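Local coordinates for protein putative malic enzyme ((S)-malate:NAD+ oxidoreductase (decarboxylating)) (PDB 2A9F) that probably catalyses the NAD-dependent oxidative decarboxylation of (S)-malate to pyruvate and carries a bound magnesium ion, at residues K64-A76 and G104-D116. Residues are numbered along the deposited sequence; the frame is centred on the assembly and turned at random.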
ATOM      1  N   LYS A  64      -0.147  -4.229 -10.232  1.00 34.20           N
ATOM      2  CA  LYS A  64      -0.081  -2.845 -10.684  1.00 37.61           C
ATOM      3  C   LYS A  64      -1.193  -2.625 -11.724  1.00 39.84           C
ATOM      4  O   LYS A  64      -1.662  -1.504 -11.946  1.00 40.49           O
ATOM      5  CB  LYS A  64       1.286  -2.566 -11.330  1.00 36.37           C
ATOM      6  CG  LYS A  64       1.484  -1.139 -11.825  1.00 36.18           C
ATOM      7  CD  LYS A  64       2.770  -1.018 -12.628  1.00 37.19           C
ATOM      8  CE  LYS A  64       3.046   0.422 -13.047  1.00 38.46           C
ATOM      9  NZ  LYS A  64       3.321   1.313 -11.872  1.00 36.52           N
ATOM     10  N   LYS A  65      -1.599  -3.726 -12.350  1.00 39.48           N
ATOM     11  CA  LYS A  65      -2.629  -3.758 -13.380  1.00 39.71           C
ATOM     12  C   LYS A  65      -4.001  -3.203 -12.969  1.00 39.24           C
ATOM     13  O   LYS A  65      -4.671  -2.515 -13.755  1.00 38.04           O
ATOM     14  CB  LYS A  65      -2.785  -5.213 -13.848  1.00 40.81           C
ATOM     15  CG  LYS A  65      -3.709  -5.417 -15.029  1.00 41.35           C
ATOM     16  CD  LYS A  65      -3.785  -6.885 -15.471  1.00 40.90           C
ATOM     17  CE  LYS A  65      -4.812  -7.052 -16.604  1.00 40.72           C
ATOM     18  NZ  LYS A  65      -5.189  -8.484 -16.884  1.00 39.36           N
ATOM     19  N   ASN A  66      -4.408  -3.497 -11.738  1.00 38.64           N
ATOM     20  CA  ASN A  66      -5.726  -3.090 -11.239  1.00 37.53           C
ATOM     21  C   ASN A  66      -5.726  -2.410  -9.854  1.00 38.37           C
ATOM     22  O   ASN A  66      -6.791  -2.179  -9.264  1.00 35.58           O
ATOM     23  CB  ASN A  66      -6.622  -4.331 -11.203  1.00 35.98           C
ATOM     24  CG  ASN A  66      -8.081  -4.003 -10.982  1.00 36.43           C
ATOM     25  OD1 ASN A  66      -8.655  -3.185 -11.695  1.00 37.46           O
ATOM     26  ND2 ASN A  66      -8.694  -4.653  -9.998  1.00 30.81           N
ATOM     27  N   THR A  67      -4.548  -2.072  -9.335  1.00 39.78           N
ATOM     28  CA  THR A  67      -4.515  -1.442  -8.020  1.00 40.51           C
ATOM     29  C   THR A  67      -4.079   0.011  -7.988  1.00 38.67           C
ATOM     30  O   THR A  67      -3.048   0.400  -8.517  1.00 37.90           O
ATOM     31  CB  THR A  67      -3.631  -2.214  -7.002  1.00 41.85           C
ATOM     32  OG1 THR A  67      -2.262  -1.854  -7.198  1.00 46.79           O
ATOM     33  CG2 THR A  67      -3.802  -3.724  -7.161  1.00 40.62           C
ATOM     34  N   VAL A  68      -4.897   0.807  -7.333  1.00 39.39           N
ATOM     35  CA  VAL A  68      -4.632   2.216  -7.183  1.00 38.11           C
ATOM     36  C   VAL A  68      -4.410   2.502  -5.706  1.00 37.96           C
ATOM     37  O   VAL A  68      -4.908   1.791  -4.830  1.00 36.90           O
ATOM     38  CB  VAL A  68      -5.819   3.050  -7.690  1.00 37.46           C
ATOM     39  CG1 VAL A  68      -5.591   4.506  -7.399  1.00 40.64           C
ATOM     40  CG2 VAL A  68      -5.972   2.859  -9.196  1.00 35.65           C
ATOM     41  N   ALA A  69      -3.631   3.530  -5.431  1.00 38.13           N
ATOM     42  CA  ALA A  69      -3.392   3.906  -4.060  1.00 37.03           C
ATOM     43  C   ALA A  69      -4.231   5.145  -3.740  1.00 37.26           C
ATOM     44  O   ALA A  69      -4.395   6.039  -4.571  1.00 35.39           O
ATOM     45  CB  ALA A  69      -1.913   4.192  -3.855  1.00 39.43           C
ATOM     46  N   VAL A  70      -4.797   5.170  -2.544  1.00 37.81           N
ATOM     47  CA  VAL A  70      -5.563   6.314  -2.106  1.00 39.07           C
ATOM     48  C   VAL A  70      -4.643   6.926  -1.053  1.00 41.89           C
ATOM     49  O   VAL A  70      -4.433   6.346   0.014  1.00 41.26           O
ATOM     50  CB  VAL A  70      -6.874   5.879  -1.486  1.00 39.43           C
ATOM     51  CG1 VAL A  70      -7.710   7.095  -1.138  1.00 38.98           C
ATOM     52  CG2 VAL A  70      -7.601   4.954  -2.454  1.00 38.69           C
ATOM     53  N   ILE A  71      -4.081   8.090  -1.365  1.00 43.40           N
ATOM     54  CA  ILE A  71      -3.130   8.737  -0.468  1.00 44.22           C
ATOM     55  C   ILE A  71      -3.554  10.090   0.093  1.00 45.68           C
ATOM     56  O   ILE A  71      -4.126  10.926  -0.611  1.00 45.96           O
ATOM     57  CB  ILE A  71      -1.769   8.909  -1.178  1.00 44.24           C
ATOM     58  CG1 ILE A  71      -1.329   7.580  -1.795  1.00 44.01           C
ATOM     59  CG2 ILE A  71      -0.721   9.363  -0.198  1.00 41.71           C
ATOM     60  CD1 ILE A  71      -0.157   7.714  -2.736  1.00 44.93           C
ATOM     61  N   SER A  72      -3.241  10.288   1.374  1.00 45.60           N
ATOM     62  CA  SER A  72      -3.549  11.515   2.108  1.00 44.10           C
ATOM     63  C   SER A  72      -2.550  11.722   3.240  1.00 46.13           C
ATOM     64  O   SER A  72      -1.806  10.804   3.621  1.00 46.66           O
ATOM     65  CB  SER A  72      -4.959  11.427   2.699  1.00 42.78           C
ATOM     66  OG  SER A  72      -5.074  12.145   3.918  1.00 40.36           O
ATOM     67  N   ASP A  73      -2.540  12.936   3.780  1.00 46.71           N
ATOM     68  CA  ASP A  73      -1.670  13.275   4.905  1.00 45.92           C
ATOM     69  C   ASP A  73      -2.561  13.643   6.089  1.00 44.90           C
ATOM     70  O   ASP A  73      -2.082  14.138   7.108  1.00 45.02           O
ATOM     71  CB  ASP A  73      -0.780  14.455   4.555  1.00 46.00           C
ATOM     72  CG  ASP A  73      -1.565  15.597   4.013  1.00 45.72           C
ATOM     73  OD1 ASP A  73      -2.767  15.670   4.337  1.00 45.41           O
ATOM     74  OD2 ASP A  73      -0.999  16.419   3.269  1.00 48.64           O
ATOM     75  N   GLY A  74      -3.861  13.406   5.934  1.00 44.16           N
ATOM     76  CA  GLY A  74      -4.805  13.703   6.998  1.00 44.00           C
ATOM     77  C   GLY A  74      -4.948  15.175   7.353  1.00 44.32           C
ATOM     78  O   GLY A  74      -5.464  15.513   8.423  1.00 42.24           O
ATOM     79  N   THR A  75      -4.512  16.063   6.464  1.00 44.52           N
ATOM     80  CA  THR A  75      -4.615  17.498   6.737  1.00 45.58           C
ATOM     81  C   THR A  75      -5.961  18.110   6.365  1.00 45.51           C
ATOM     82  O   THR A  75      -6.304  19.185   6.859  1.00 46.57           O
ATOM     83  CB  THR A  75      -3.526  18.287   6.000  1.00 46.33           C
ATOM     84  OG1 THR A  75      -3.717  18.159   4.579  1.00 47.28           O
ATOM     85  CG2 THR A  75      -2.145  17.753   6.386  1.00 45.25           C
ATOM     86  N   ALA A  76      -6.717  17.426   5.505  1.00 44.10           N
ATOM     87  CA  ALA A  76      -8.021  17.911   5.048  1.00 44.47           C
ATOM     88  C   ALA A  76      -9.087  16.816   4.952  1.00 45.10           C
ATOM     89  O   ALA A  76      -9.864  16.752   3.991  1.00 43.84           O
ATOM     90  CB  ALA A  76      -7.868  18.602   3.697  1.00 42.60           C
ATOM     91  N   GLY A 104     -14.253  -2.216 -10.694  1.00 41.30           N
ATOM     92  CA  GLY A 104     -13.529  -3.370 -10.164  1.00 40.80           C
ATOM     93  C   GLY A 104     -12.116  -3.023  -9.728  1.00 41.29           C
ATOM     94  O   GLY A 104     -11.201  -3.843  -9.828  1.00 41.02           O
ATOM     95  N   VAL A 105     -11.942  -1.807  -9.221  1.00 40.20           N
ATOM     96  CA  VAL A 105     -10.628  -1.320  -8.837  1.00 40.30           C
ATOM     97  C   VAL A 105     -10.139  -1.707  -7.452  1.00 40.11           C
ATOM     98  O   VAL A 105     -10.843  -1.541  -6.464  1.00 37.52           O
ATOM     99  CB  VAL A 105     -10.570   0.228  -8.941  1.00 42.18           C
ATOM    100  CG1 VAL A 105      -9.104   0.722  -8.839  1.00 39.30           C
ATOM    101  CG2 VAL A 105     -11.231   0.684 -10.242  1.00 40.96           C
ATOM    102  N   ASP A 106      -8.917  -2.224  -7.404  1.00 40.80           N
ATOM    103  CA  ASP A 106      -8.280  -2.588  -6.147  1.00 42.56           C
ATOM    104  C   ASP A 106      -7.573  -1.315  -5.665  1.00 43.18           C
ATOM    105  O   ASP A 106      -6.660  -0.805  -6.319  1.00 43.19           O
ATOM    106  CB  ASP A 106      -7.268  -3.727  -6.364  1.00 43.82           C
ATOM    107  CG  ASP A 106      -7.944  -5.068  -6.736  1.00 47.63           C
ATOM    108  OD1 ASP A 106      -8.770  -5.583  -5.928  1.00 44.27           O
ATOM    109  OD2 ASP A 106      -7.640  -5.603  -7.836  1.00 46.07           O
ATOM    110  N   ALA A 107      -8.023  -0.786  -4.534  1.00 42.69           N
ATOM    111  CA  ALA A 107      -7.442   0.430  -3.985  1.00 42.84           C
ATOM    112  C   ALA A 107      -6.908   0.173  -2.575  1.00 41.42           C
ATOM    113  O   ALA A 107      -7.598  -0.403  -1.738  1.00 42.11           O
ATOM    114  CB  ALA A 107      -8.498   1.561  -3.968  1.00 42.80           C
ATOM    115  N   ILE A 108      -5.675   0.611  -2.339  1.00 40.54           N
ATOM    116  CA  ILE A 108      -4.984   0.468  -1.065  1.00 39.92           C
ATOM    117  C   ILE A 108      -4.995   1.827  -0.358  1.00 39.09           C
ATOM    118  O   ILE A 108      -4.491   2.803  -0.891  1.00 40.79           O
ATOM    119  CB  ILE A 108      -3.473   0.081  -1.271  1.00 41.56           C
ATOM    120  CG1 ILE A 108      -3.331  -1.145  -2.161  1.00 40.85           C
ATOM    121  CG2 ILE A 108      -2.808  -0.176   0.077  1.00 42.15           C
ATOM    122  CD1 ILE A 108      -3.872  -2.408  -1.567  1.00 44.35           C
ATOM    123  N   PRO A 109      -5.571   1.918   0.846  1.00 40.21           N
ATOM    124  CA  PRO A 109      -5.555   3.232   1.505  1.00 40.71           C
ATOM    125  C   PRO A 109      -4.183   3.463   2.158  1.00 41.05           C
ATOM    126  O   PRO A 109      -3.643   2.561   2.799  1.00 41.52           O
ATOM    127  CB  PRO A 109      -6.688   3.115   2.517  1.00 39.03           C
ATOM    128  CG  PRO A 109      -6.653   1.684   2.882  1.00 39.58           C
ATOM    129  CD  PRO A 109      -6.429   0.972   1.573  1.00 39.98           C
ATOM    130  N   ILE A 110      -3.610   4.652   1.977  1.00 41.48           N
ATOM    131  CA  ILE A 110      -2.291   4.959   2.533  1.00 41.83           C
ATOM    132  C   ILE A 110      -2.169   6.376   3.080  1.00 41.12           C
ATOM    133  O   ILE A 110      -2.341   7.362   2.346  1.00 39.41           O
ATOM    134  CB  ILE A 110      -1.177   4.758   1.485  1.00 42.33           C
ATOM    135  CG1 ILE A 110      -1.005   3.277   1.204  1.00 44.04           C
ATOM    136  CG2 ILE A 110       0.132   5.317   1.993  1.00 43.95           C
ATOM    137  CD1 ILE A 110       0.008   2.980   0.122  1.00 47.37           C
ATOM    138  N   VAL A 111      -1.854   6.473   4.369  1.00 39.77           N
ATOM    139  CA  VAL A 111      -1.712   7.777   5.010  1.00 41.16           C
ATOM    140  C   VAL A 111      -0.293   7.992   5.508  1.00 41.19           C
ATOM    141  O   VAL A 111       0.248   7.163   6.217  1.00 42.46           O
ATOM    142  CB  VAL A 111      -2.687   7.925   6.197  1.00 41.59           C
ATOM    143  CG1 VAL A 111      -4.105   8.041   5.687  1.00 38.27           C
ATOM    144  CG2 VAL A 111      -2.550   6.732   7.141  1.00 38.99           C
ATOM    145  N   LEU A 112       0.319   9.103   5.129  1.00 43.02           N
ATOM    146  CA  LEU A 112       1.683   9.381   5.580  1.00 44.12           C
ATOM    147  C   LEU A 112       1.719  10.581   6.518  1.00 45.42           C
ATOM    148  O   LEU A 112       0.982  11.550   6.308  1.00 44.51           O
ATOM    149  CB  LEU A 112       2.590   9.649   4.382  1.00 44.50           C
ATOM    150  CG  LEU A 112       1.978   9.719   2.975  1.00 42.91           C
ATOM    151  CD1 LEU A 112       2.201  11.092   2.370  1.00 41.92           C
ATOM    152  CD2 LEU A 112       2.634   8.679   2.106  1.00 39.91           C
ATOM    153  N   ASP A 113       2.541  10.523   7.566  1.00 47.10           N
ATOM    154  CA  ASP A 113       2.629  11.678   8.466  1.00 49.67           C
ATOM    155  C   ASP A 113       3.815  12.556   8.076  1.00 48.72           C
ATOM    156  O   ASP A 113       4.934  12.366   8.541  1.00 46.47           O
ATOM    157  CB  ASP A 113       2.752  11.275   9.947  1.00 53.07           C
ATOM    158  CG  ASP A 113       3.997  10.459  10.237  1.00 56.55           C
ATOM    159  OD1 ASP A 113       4.384  10.346  11.425  1.00 56.58           O
ATOM    160  OD2 ASP A 113       4.584   9.925   9.270  1.00 61.97           O
ATOM    161  N   THR A 114       3.544  13.496   7.181  1.00 46.97           N
ATOM    162  CA  THR A 114       4.526  14.449   6.706  1.00 49.02           C
ATOM    163  C   THR A 114       3.643  15.474   6.041  1.00 50.26           C
ATOM    164  O   THR A 114       2.740  15.103   5.283  1.00 52.15           O
ATOM    165  CB  THR A 114       5.465  13.881   5.619  1.00 49.30           C
ATOM    166  OG1 THR A 114       4.748  13.752   4.383  1.00 51.40           O
ATOM    167  CG2 THR A 114       6.014  12.539   6.019  1.00 47.99           C
ATOM    168  N   LYS A 115       3.871  16.748   6.331  1.00 49.06           N
ATOM    169  CA  LYS A 115       3.075  17.805   5.724  1.00 51.46           C
ATOM    170  C   LYS A 115       3.984  18.597   4.794  1.00 54.36           C
ATOM    171  O   LYS A 115       3.582  19.604   4.196  1.00 55.19           O
ATOM    172  CB  LYS A 115       2.508  18.726   6.798  1.00 50.63           C
ATOM    173  CG  LYS A 115       1.639  18.028   7.811  1.00 48.38           C
ATOM    174  CD  LYS A 115       0.925  19.040   8.659  1.00 47.12           C
ATOM    175  CE  LYS A 115      -0.068  18.381   9.557  1.00 44.32           C
ATOM    176  NZ  LYS A 115       0.638  17.562  10.546  1.00 44.51           N
ATOM    177  N   ASP A 116       5.224  18.133   4.695  1.00 56.47           N
ATOM    178  CA  ASP A 116       6.223  18.758   3.846  1.00 58.35           C
ATOM    179  C   ASP A 116       5.907  18.397   2.387  1.00 57.83           C
ATOM    180  O   ASP A 116       6.064  17.247   1.984  1.00 58.98           O
ATOM    181  CB  ASP A 116       7.616  18.240   4.245  1.00 60.22           C
ATOM    182  CG  ASP A 116       8.746  18.975   3.544  1.00 62.94           C
ATOM    183  OD1 ASP A 116       9.014  20.148   3.903  1.00 62.60           O
ATOM    184  OD2 ASP A 116       9.360  18.373   2.629  1.00 63.92           O
TER
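Val-70 and Ile-108 share one of the backbone hydrogen bonds that align strands 67-72 and 106-111 as parallel neighbours, the two strands of a beta-alpha-beta unit whose connecting helix is 85-102. Val-70 N to Ile-108 O is 2.9 Å, with an N-H...O angle of 176°, and Ile-110 N donates to Val-70 O at 2.7 Å. The face carrying Val-68, Val-70 and Ala-107 is buried: with CG1 of Val-70 anti to the backbone N (chi1 -175°), CG2 is left beside that N and meets Ala-107 CB at 3.8 Å, while Val-68 CG2 meets Val-105 CG1 at 3.8 Å. Val-70 lies about 4 Å, side chain to side chain, from Glu-137, a magnesium ligand, and from Lys-95, the predicted proton acceptor. On the other face Ile-71 CG2 touches Leu-112 CD2 at 4.1 Å, and Leu-127 of the second subunit packs on Ile-110 and Leu-112. The C-terminal ends are looser: exposed Lys-115 merely slides its CE past Thr-75 CG2 (3.8 Å). At the N-terminal ends, partly exposed Asn-66 accepts from Arg-330 through OD1, and its ND2 donates two hydrogen bonds. Amide and Asp-106 carboxylate stand 84° apart, and ND2 meets OD2 from above the carboxylate plane; Asn-66 ND2 to Gly-104 O, 2.6 Å, lies in the amide plane.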